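Local structure of mycolic acid synthase (Mycobacterium tuberculosis, 1L1E) at residues 23-28 with 244-249; 55-60 with 84-89. The protein probably transfers a methylene group from S-adenosyl-L-methionine to a double bond of mycolic acid chains, forming a cyclopropane ring. One frame throughout, in Å; residues are numbered along the deposited sequence.

In the fold
Both contacts belong to an S-adenosylmethionine-dependent methyltransferase with a Rossmann-like alpha/beta core. Contact 1 is at the surface, where the loop after helix 20-23 meets the junction of helices 229-245 and 247-253. Contact 2, nested inside the chain loop that contact 1 closes, joins the C-terminal parts of helices 45-58 and 77-86. Their centres are 30 Å apart and their nearest atoms about 13 Å. In contact 2 the side chain of Leu-57 lies about 10 Å from the bound S-adenosylhomocysteine; in contact 1 that of Leu-25 lies about 11 Å from those of Trp-75 and Tyr-33, probable cofactor-binding residues.

Contact 1 of 2, residues 23-28 with 244-249; sequences FRLFLD and EANKDQ
The two backbones come nearest at Leu-25 and Asn-246, with 6.4 Å between their CA atoms. Segment 23-28 turns tightly just past helix 20-23: Phe-23 O accepts from both Phe-26 N and Leu-27 N, each at 3.0 Å. Segment 244-249 holds the junction of two helices. Asn-246 is the first residue to leave the helical conformation after 229-245 and also the N-cap residue of 247-253.

Leu-25 carries the contact, its two methyl groups meeting different parts of this junction. CD1 comes up to the backbone, 4.0 Å from the carbonyl carbon C of Gln-249. CD2 touches two side chains, 4.0 Å from Asn-246 CB and equally far from Gln-249 CG. The Gln-249 chain crosses that of Leu-25 at about a right angle; with CG anti to the backbone N (chi1 -175°), it brings that one methylene up to the leucine methyls, and the chain bends at chi2. Next in the chain, Phe-26 leads its ring away from the junction to Trp-239 of helix 229-245, which it meets edge-to-face.

No clear hydrogen bond or salt bridge crosses between the segments. Between them the contact rests on van der Waals packing of the methyl groups of one leucine, at a partly exposed site; Phe-26 and Leu-27 add further packing of the loop on helix 229-245.

Contact 2 of 2, residues 55-60 with 84-89; sequences LALGKL and EKYDVN
Tyr-86 is met by Leu-57 and Gly-58 of the neighbouring helix, and the residue before it helps to frame the ring. Lys-85 lays its CG 3.6 Å above the plane of the Tyr-86 ring, displaced toward the rim, and its extended chain carries NZ on toward Asp-54, to which it makes a long, weak ion pair. Tyr-86 follows, near the end of helix 77-86. The CA atoms of Tyr-86 and Leu-57 are 8.7 Å apart, a gap bridged by the two side chains, which run obliquely to each other. Leu-57 covers the ring face opposite the Lys-85 methylene, so that the ring is held between an aliphatic group of its own helix and one of the other. Over that face, Leu-57 CB lies 4.1 Å from Tyr-86 CZ, while Leu-57 CD1 reaches the rim at Tyr-86 CE1, 3.9 Å away. With CG anti to the carbonyl carbon (chi1 -55°), the ring points from helix 77-86 toward helix 45-58, where Tyr-86 OH is 4.3 Å from Gly-58 N and makes a weak hydrogen bond to Asp-54 OD1.

Asp-87 then leaves the helix with a positive phi of 56°, and past Val-88 the chain enters strand 89-94 at Asn-89, whose OD1 accepts from Ser-115 N. Helix 77-86 is thus the crossover helix between the parallel strands 67-71 and 89-94 of the Rossmann-like sheet. Leu-57 also touches Leu-68 of strand 67-71, a probable cofactor-binding residue.

Between the two segments the chemistry is apolar, a leucine against an aromatic face. The weak bond to Asp-54, one turn before Gly-58, may help to orient the hydroxyl, while the aliphatic groups on the two faces probably limit the ring's rotation.

Contact 1 of 2, residues 23-28 with 244-249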
ATOM      1  N   PHE A  23       5.111 -14.282  -6.023  1.00 22.60           N
ATOM      2  CA  PHE A  23       4.508 -12.979  -6.288  1.00 24.58           C
ATOM      3  C   PHE A  23       4.697 -12.558  -7.735  1.00 24.50           C
ATOM      4  O   PHE A  23       3.796 -11.985  -8.352  1.00 24.83           O
ATOM      5  CB  PHE A  23       5.099 -11.902  -5.383  1.00 25.63           C
ATOM      6  CG  PHE A  23       4.693 -12.030  -3.945  1.00 27.47           C
ATOM      7  CD1 PHE A  23       5.581 -12.535  -2.999  1.00 24.72           C
ATOM      8  CD2 PHE A  23       3.416 -11.652  -3.537  1.00 29.43           C
ATOM      9  CE1 PHE A  23       5.204 -12.662  -1.676  1.00 27.20           C
ATOM     10  CE2 PHE A  23       3.027 -11.777  -2.205  1.00 30.13           C
ATOM     11  CZ  PHE A  23       3.927 -12.284  -1.275  1.00 30.20           C
ATOM     12  N   ARG A  24       5.864 -12.843  -8.293  1.00 25.32           N
ATOM     13  CA  ARG A  24       6.112 -12.462  -9.674  1.00 26.13           C
ATOM     14  C   ARG A  24       5.150 -13.148 -10.650  1.00 27.43           C
ATOM     15  O   ARG A  24       5.077 -12.776 -11.827  1.00 25.12           O
ATOM     16  CB  ARG A  24       7.567 -12.751 -10.044  1.00 27.98           C
ATOM     17  CG  ARG A  24       8.557 -11.793  -9.403  1.00 28.38           C
ATOM     18  CD  ARG A  24       9.962 -12.024  -9.943  1.00 34.07           C
ATOM     19  NE  ARG A  24      10.004 -11.817 -11.391  1.00 39.77           N
ATOM     20  CZ  ARG A  24      11.002 -12.202 -12.179  1.00 42.48           C
ATOM     21  NH1 ARG A  24      12.058 -12.821 -11.664  1.00 43.56           N
ATOM     22  NH2 ARG A  24      10.945 -11.970 -13.485  1.00 44.22           N
ATOM     23  N   LEU A  25       4.401 -14.134 -10.158  1.00 27.16           N
ATOM     24  CA  LEU A  25       3.439 -14.833 -11.002  1.00 27.26           C
ATOM     25  C   LEU A  25       2.149 -14.042 -11.221  1.00 27.29           C
ATOM     26  O   LEU A  25       1.365 -14.378 -12.112  1.00 28.67           O
ATOM     27  CB  LEU A  25       3.102 -16.215 -10.427  1.00 26.53           C
ATOM     28  CG  LEU A  25       4.229 -17.256 -10.506  1.00 27.30           C
ATOM     29  CD1 LEU A  25       3.740 -18.572  -9.920  1.00 26.65           C
ATOM     30  CD2 LEU A  25       4.675 -17.440 -11.957  1.00 26.27           C
ATOM     31  N   PHE A  26       1.903 -13.013 -10.411  1.00 26.43           N
ATOM     32  CA  PHE A  26       0.692 -12.221 -10.615  1.00 25.14           C
ATOM     33  C   PHE A  26       0.888 -10.708 -10.570  1.00 25.11           C
ATOM     34  O   PHE A  26       0.124  -9.966 -11.187  1.00 23.50           O
ATOM     35  CB  PHE A  26      -0.442 -12.679  -9.667  1.00 22.70           C
ATOM     36  CG  PHE A  26      -0.191 -12.420  -8.203  1.00 23.59           C
ATOM     37  CD1 PHE A  26      -0.499 -11.187  -7.640  1.00 22.08           C
ATOM     38  CD2 PHE A  26       0.308 -13.427  -7.380  1.00 23.48           C
ATOM     39  CE1 PHE A  26      -0.318 -10.959  -6.279  1.00 23.18           C
ATOM     40  CE2 PHE A  26       0.495 -13.210  -6.019  1.00 23.50           C
ATOM     41  CZ  PHE A  26       0.179 -11.972  -5.469  1.00 27.14           C
ATOM     42  N   LEU A  27       1.919 -10.236  -9.876  1.00 25.11           N
ATOM     43  CA  LEU A  27       2.165  -8.792  -9.834  1.00 24.90           C
ATOM     44  C   LEU A  27       2.709  -8.333 -11.194  1.00 25.86           C
ATOM     45  O   LEU A  27       3.230  -9.136 -11.969  1.00 25.68           O
ATOM     46  CB  LEU A  27       3.183  -8.450  -8.739  1.00 23.93           C
ATOM     47  CG  LEU A  27       2.860  -8.883  -7.302  1.00 23.19           C
ATOM     48  CD1 LEU A  27       3.988  -8.475  -6.372  1.00 22.72           C
ATOM     49  CD2 LEU A  27       1.559  -8.253  -6.865  1.00 21.02           C
ATOM     50  N   ASP A  28       2.575  -7.046 -11.492  1.00 24.85           N
ATOM     51  CA  ASP A  28       3.091  -6.514 -12.748  1.00 25.88           C
ATOM     52  C   ASP A  28       4.631  -6.503 -12.629  1.00 26.66           C
ATOM     53  O   ASP A  28       5.167  -6.825 -11.572  1.00 25.37           O
ATOM     54  CB  ASP A  28       2.557  -5.096 -12.965  1.00 25.26           C
ATOM     55  CG  ASP A  28       3.178  -4.096 -12.022  1.00 25.58           C
ATOM     56  OD1 ASP A  28       2.927  -4.182 -10.797  1.00 25.76           O
ATOM     57  OD2 ASP A  28       3.926  -3.225 -12.511  1.00 24.64           O
ATOM     58  N   GLU A 244      -4.158 -17.289 -11.945  1.00 27.49           N
ATOM     59  CA  GLU A 244      -4.842 -18.428 -12.539  1.00 28.58           C
ATOM     60  C   GLU A 244      -4.117 -18.956 -13.769  1.00 29.21           C
ATOM     61  O   GLU A 244      -3.902 -20.161 -13.893  1.00 31.30           O
ATOM     62  CB  GLU A 244      -6.274 -18.059 -12.928  1.00 31.01           C
ATOM     63  CG  GLU A 244      -7.023 -19.207 -13.589  1.00 35.50           C
ATOM     64  CD  GLU A 244      -8.493 -18.915 -13.780  1.00 37.64           C
ATOM     65  OE1 GLU A 244      -9.219 -19.806 -14.266  1.00 42.41           O
ATOM     66  OE2 GLU A 244      -8.924 -17.798 -13.446  1.00 40.30           O
ATOM     67  N   ALA A 245      -3.745 -18.056 -14.675  0.78 28.61           N
ATOM     68  CA  ALA A 245      -3.052 -18.456 -15.894  0.78 29.35           C
ATOM     69  C   ALA A 245      -1.709 -19.111 -15.589  0.78 29.32           C
ATOM     70  O   ALA A 245      -1.196 -19.876 -16.399  0.78 29.07           O
ATOM     71  CB  ALA A 245      -2.853 -17.252 -16.812  1.00 29.83           C
ATOM     72  N   ASN A 246      -1.143 -18.805 -14.423  0.78 29.50           N
ATOM     73  CA  ASN A 246       0.142 -19.380 -14.025  0.78 29.54           C
ATOM     74  C   ASN A 246      -0.026 -20.403 -12.905  0.78 28.85           C
ATOM     75  O   ASN A 246       0.884 -20.610 -12.095  0.78 27.08           O
ATOM     76  CB  ASN A 246       1.111 -18.283 -13.571  1.00 30.54           C
ATOM     77  CG  ASN A 246       1.482 -17.334 -14.685  1.00 34.22           C
ATOM     78  OD1 ASN A 246       0.802 -16.334 -14.917  1.00 36.31           O
ATOM     79  ND2 ASN A 246       2.566 -17.647 -15.394  1.00 33.56           N
ATOM     80  N   LYS A 247      -1.189 -21.047 -12.876  0.78 28.30           N
ATOM     81  CA  LYS A 247      -1.509 -22.042 -11.860  0.78 30.60           C
ATOM     82  C   LYS A 247      -0.452 -23.124 -11.660  0.78 31.03           C
ATOM     83  O   LYS A 247       0.114 -23.252 -10.572  0.78 30.98           O
ATOM     84  CB  LYS A 247      -2.850 -22.707 -12.183  1.00 32.28           C
ATOM     85  CG  LYS A 247      -3.194 -23.847 -11.254  1.00 33.67           C
ATOM     86  CD  LYS A 247      -4.510 -24.490 -11.625  1.00 36.23           C
ATOM     87  CE  LYS A 247      -4.800 -25.683 -10.734  1.00 37.37           C
ATOM     88  NZ  LYS A 247      -6.094 -26.334 -11.082  1.00 42.12           N
ATOM     89  N   ASP A 248      -0.190 -23.905 -12.704  1.00 31.49           N
ATOM     90  CA  ASP A 248       0.792 -24.988 -12.608  1.00 33.27           C
ATOM     91  C   ASP A 248       2.115 -24.547 -11.973  1.00 32.33           C
ATOM     92  O   ASP A 248       2.610 -25.189 -11.047  1.00 32.53           O
ATOM     93  CB  ASP A 248       1.060 -25.607 -13.989  1.00 32.86           C
ATOM     94  CG  ASP A 248      -0.140 -26.378 -14.532  1.00 36.06           C
ATOM     95  OD1 ASP A 248      -0.995 -26.818 -13.728  1.00 34.69           O
ATOM     96  OD2 ASP A 248      -0.222 -26.556 -15.768  1.00 37.56           O
ATOM     97  N   GLN A 249       2.681 -23.449 -12.457  0.78 32.51           N
ATOM     98  CA  GLN A 249       3.938 -22.962 -11.906  0.78 32.48           C
ATOM     99  C   GLN A 249       3.785 -22.535 -10.444  0.78 32.23           C
ATOM    100  O   GLN A 249       4.688 -22.739  -9.632  0.78 30.38           O
ATOM    101  CB  GLN A 249       4.452 -21.792 -12.740  1.00 35.20           C
ATOM    102  CG  GLN A 249       5.824 -21.278 -12.328  1.00 39.16           C
ATOM    103  CD  GLN A 249       6.896 -22.338 -12.440  1.00 42.27           C
ATOM    104  OE1 GLN A 249       7.042 -22.982 -13.481  1.00 45.21           O
ATOM    105  NE2 GLN A 249       7.659 -22.525 -11.371  1.00 43.15           N
TER

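Contact 2 of 2, residues 55-60 with 84-89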
ATOM      1  N   LEU A  55       0.220   9.512  -8.868  1.00 17.54           N
ATOM      2  CA  LEU A  55      -0.886  10.167  -8.174  1.00 17.82           C
ATOM      3  C   LEU A  55      -0.504  10.476  -6.729  1.00 17.39           C
ATOM      4  O   LEU A  55      -0.709  11.589  -6.240  1.00 15.67           O
ATOM      5  CB  LEU A  55      -2.133   9.278  -8.191  1.00 17.59           C
ATOM      6  CG  LEU A  55      -3.330   9.803  -7.385  1.00 22.19           C
ATOM      7  CD1 LEU A  55      -3.934  11.040  -8.073  1.00 22.04           C
ATOM      8  CD2 LEU A  55      -4.381   8.700  -7.253  1.00 19.39           C
ATOM      9  N   ALA A  56       0.054   9.481  -6.051  1.00 16.11           N
ATOM     10  CA  ALA A  56       0.461   9.640  -4.658  1.00 18.73           C
ATOM     11  C   ALA A  56       1.571  10.661  -4.515  1.00 17.25           C
ATOM     12  O   ALA A  56       1.470  11.587  -3.728  1.00 18.91           O
ATOM     13  CB  ALA A  56       0.909   8.305  -4.090  1.00 15.63           C
ATOM     14  N   LEU A  57       2.624  10.501  -5.304  1.00 20.70           N
ATOM     15  CA  LEU A  57       3.770  11.397  -5.242  1.00 18.60           C
ATOM     16  C   LEU A  57       3.442  12.820  -5.675  1.00 18.57           C
ATOM     17  O   LEU A  57       4.006  13.763  -5.148  1.00 19.18           O
ATOM     18  CB  LEU A  57       4.914  10.829  -6.078  1.00 17.45           C
ATOM     19  CG  LEU A  57       5.404   9.444  -5.631  1.00 18.45           C
ATOM     20  CD1 LEU A  57       6.539   8.989  -6.553  1.00 21.26           C
ATOM     21  CD2 LEU A  57       5.883   9.503  -4.166  1.00 19.00           C
ATOM     22  N   GLY A  58       2.530  12.975  -6.629  1.00 19.30           N
ATOM     23  CA  GLY A  58       2.163  14.304  -7.081  1.00 18.38           C
ATOM     24  C   GLY A  58       1.610  15.154  -5.949  1.00 20.47           C
ATOM     25  O   GLY A  58       1.715  16.378  -5.969  1.00 20.34           O
ATOM     26  N   LYS A  59       1.027  14.495  -4.953  1.00 19.77           N
ATOM     27  CA  LYS A  59       0.438  15.173  -3.799  1.00 19.64           C
ATOM     28  C   LYS A  59       1.460  15.663  -2.771  1.00 19.69           C
ATOM     29  O   LYS A  59       1.142  16.486  -1.901  1.00 19.84           O
ATOM     30  CB  LYS A  59      -0.565  14.236  -3.117  1.00 16.37           C
ATOM     31  CG  LYS A  59      -1.783  13.924  -3.983  1.00 19.65           C
ATOM     32  CD  LYS A  59      -2.663  12.880  -3.347  1.00 15.35           C
ATOM     33  CE  LYS A  59      -3.892  12.588  -4.191  1.00 17.20           C
ATOM     34  NZ  LYS A  59      -4.599  11.344  -3.724  1.00 17.30           N
ATOM     35  N   LEU A  60       2.685  15.164  -2.869  1.00 22.41           N
ATOM     36  CA  LEU A  60       3.736  15.551  -1.933  1.00 22.89           C
ATOM     37  C   LEU A  60       4.524  16.773  -2.413  1.00 24.80           C
ATOM     38  O   LEU A  60       5.495  17.187  -1.774  1.00 25.81           O
ATOM     39  CB  LEU A  60       4.678  14.362  -1.704  1.00 24.57           C
ATOM     40  CG  LEU A  60       3.984  13.095  -1.198  1.00 21.17           C
ATOM     41  CD1 LEU A  60       4.993  11.969  -0.992  1.00 22.20           C
ATOM     42  CD2 LEU A  60       3.286  13.410   0.103  1.00 24.02           C
ATOM     43  N   GLU A  84      13.918   8.900 -10.477  1.00 19.51           N
ATOM     44  CA  GLU A  84      13.904   9.160 -11.919  1.00 21.52           C
ATOM     45  C   GLU A  84      12.993  10.267 -12.427  1.00 21.04           C
ATOM     46  O   GLU A  84      13.420  11.096 -13.236  1.00 22.00           O
ATOM     47  CB  GLU A  84      13.592   7.869 -12.673  1.00 24.37           C
ATOM     48  CG  GLU A  84      14.669   6.815 -12.555  1.00 30.73           C
ATOM     49  CD  GLU A  84      14.320   5.552 -13.312  1.00 36.78           C
ATOM     50  OE1 GLU A  84      15.148   4.612 -13.309  1.00 38.17           O
ATOM     51  OE2 GLU A  84      13.218   5.499 -13.912  1.00 40.32           O
ATOM     52  N   LYS A  85      11.739  10.292 -11.981  1.00 19.16           N
ATOM     53  CA  LYS A  85      10.825  11.327 -12.449  1.00 19.10           C
ATOM     54  C   LYS A  85      10.836  12.616 -11.643  1.00 20.09           C
ATOM     55  O   LYS A  85      10.698  13.700 -12.206  1.00 18.45           O
ATOM     56  CB  LYS A  85       9.377  10.805 -12.512  1.00 19.59           C
ATOM     57  CG  LYS A  85       8.390  11.884 -12.959  1.00 19.97           C
ATOM     58  CD  LYS A  85       6.955  11.386 -13.106  1.00 22.31           C
ATOM     59  CE  LYS A  85       6.038  12.558 -13.451  1.00 23.60           C
ATOM     60  NZ  LYS A  85       4.713  12.115 -13.964  1.00 25.35           N
ATOM     61  N   TYR A  86      10.995  12.514 -10.326  1.00 19.79           N
ATOM     62  CA  TYR A  86      10.973  13.714  -9.504  1.00 20.14           C
ATOM     63  C   TYR A  86      12.347  14.172  -9.020  1.00 19.49           C
ATOM     64  O   TYR A  86      12.473  15.231  -8.420  1.00 23.89           O
ATOM     65  CB  TYR A  86      10.016  13.504  -8.323  1.00 23.22           C
ATOM     66  CG  TYR A  86       8.614  13.102  -8.765  1.00 22.41           C
ATOM     67  CD1 TYR A  86       8.329  11.784  -9.138  1.00 24.26           C
ATOM     68  CD2 TYR A  86       7.589  14.045  -8.849  1.00 22.28           C
ATOM     69  CE1 TYR A  86       7.053  11.416  -9.586  1.00 23.75           C
ATOM     70  CE2 TYR A  86       6.303  13.687  -9.299  1.00 22.22           C
ATOM     71  CZ  TYR A  86       6.051  12.375  -9.662  1.00 20.98           C
ATOM     72  OH  TYR A  86       4.796  12.020 -10.101  1.00 25.57           O
ATOM     73  N   ASP A  87      13.370  13.367  -9.278  1.00 21.28           N
ATOM     74  CA  ASP A  87      14.744  13.707  -8.911  1.00 22.82           C
ATOM     75  C   ASP A  87      14.974  14.013  -7.423  1.00 23.14           C
ATOM     76  O   ASP A  87      15.607  15.015  -7.071  1.00 23.36           O
ATOM     77  CB  ASP A  87      15.206  14.887  -9.778  1.00 25.53           C
ATOM     78  CG  ASP A  87      16.680  15.178  -9.634  1.00 28.50           C
ATOM     79  OD1 ASP A  87      17.447  14.224  -9.394  1.00 30.84           O
ATOM     80  OD2 ASP A  87      17.075  16.358  -9.775  1.00 29.42           O
ATOM     81  N   VAL A  88      14.469  13.144  -6.552  1.00 21.90           N
ATOM     82  CA  VAL A  88      14.640  13.330  -5.115  1.00 19.98           C
ATOM     83  C   VAL A  88      15.471  12.207  -4.523  1.00 19.23           C
ATOM     84  O   VAL A  88      15.670  11.175  -5.159  1.00 20.67           O
ATOM     85  CB  VAL A  88      13.272  13.360  -4.377  1.00 21.36           C
ATOM     86  CG1 VAL A  88      12.435  14.498  -4.896  1.00 21.55           C
ATOM     87  CG2 VAL A  88      12.532  12.019  -4.554  1.00 22.78           C
ATOM     88  N   ASN A  89      15.972  12.429  -3.310  1.00 20.47           N
ATOM     89  CA  ASN A  89      16.751  11.435  -2.577  1.00 20.01           C
ATOM     90  C   ASN A  89      15.687  10.597  -1.870  1.00 19.94           C
ATOM     91  O   ASN A  89      14.608  11.112  -1.562  1.00 18.23           O
ATOM     92  CB  ASN A  89      17.642  12.121  -1.530  1.00 20.73           C
ATOM     93  CG  ASN A  89      18.552  13.174  -2.137  1.00 21.59           C
ATOM     94  OD1 ASN A  89      19.511  12.854  -2.852  1.00 18.96           O
ATOM     95  ND2 ASN A  89      18.249  14.439  -1.864  1.00 20.82           N
TER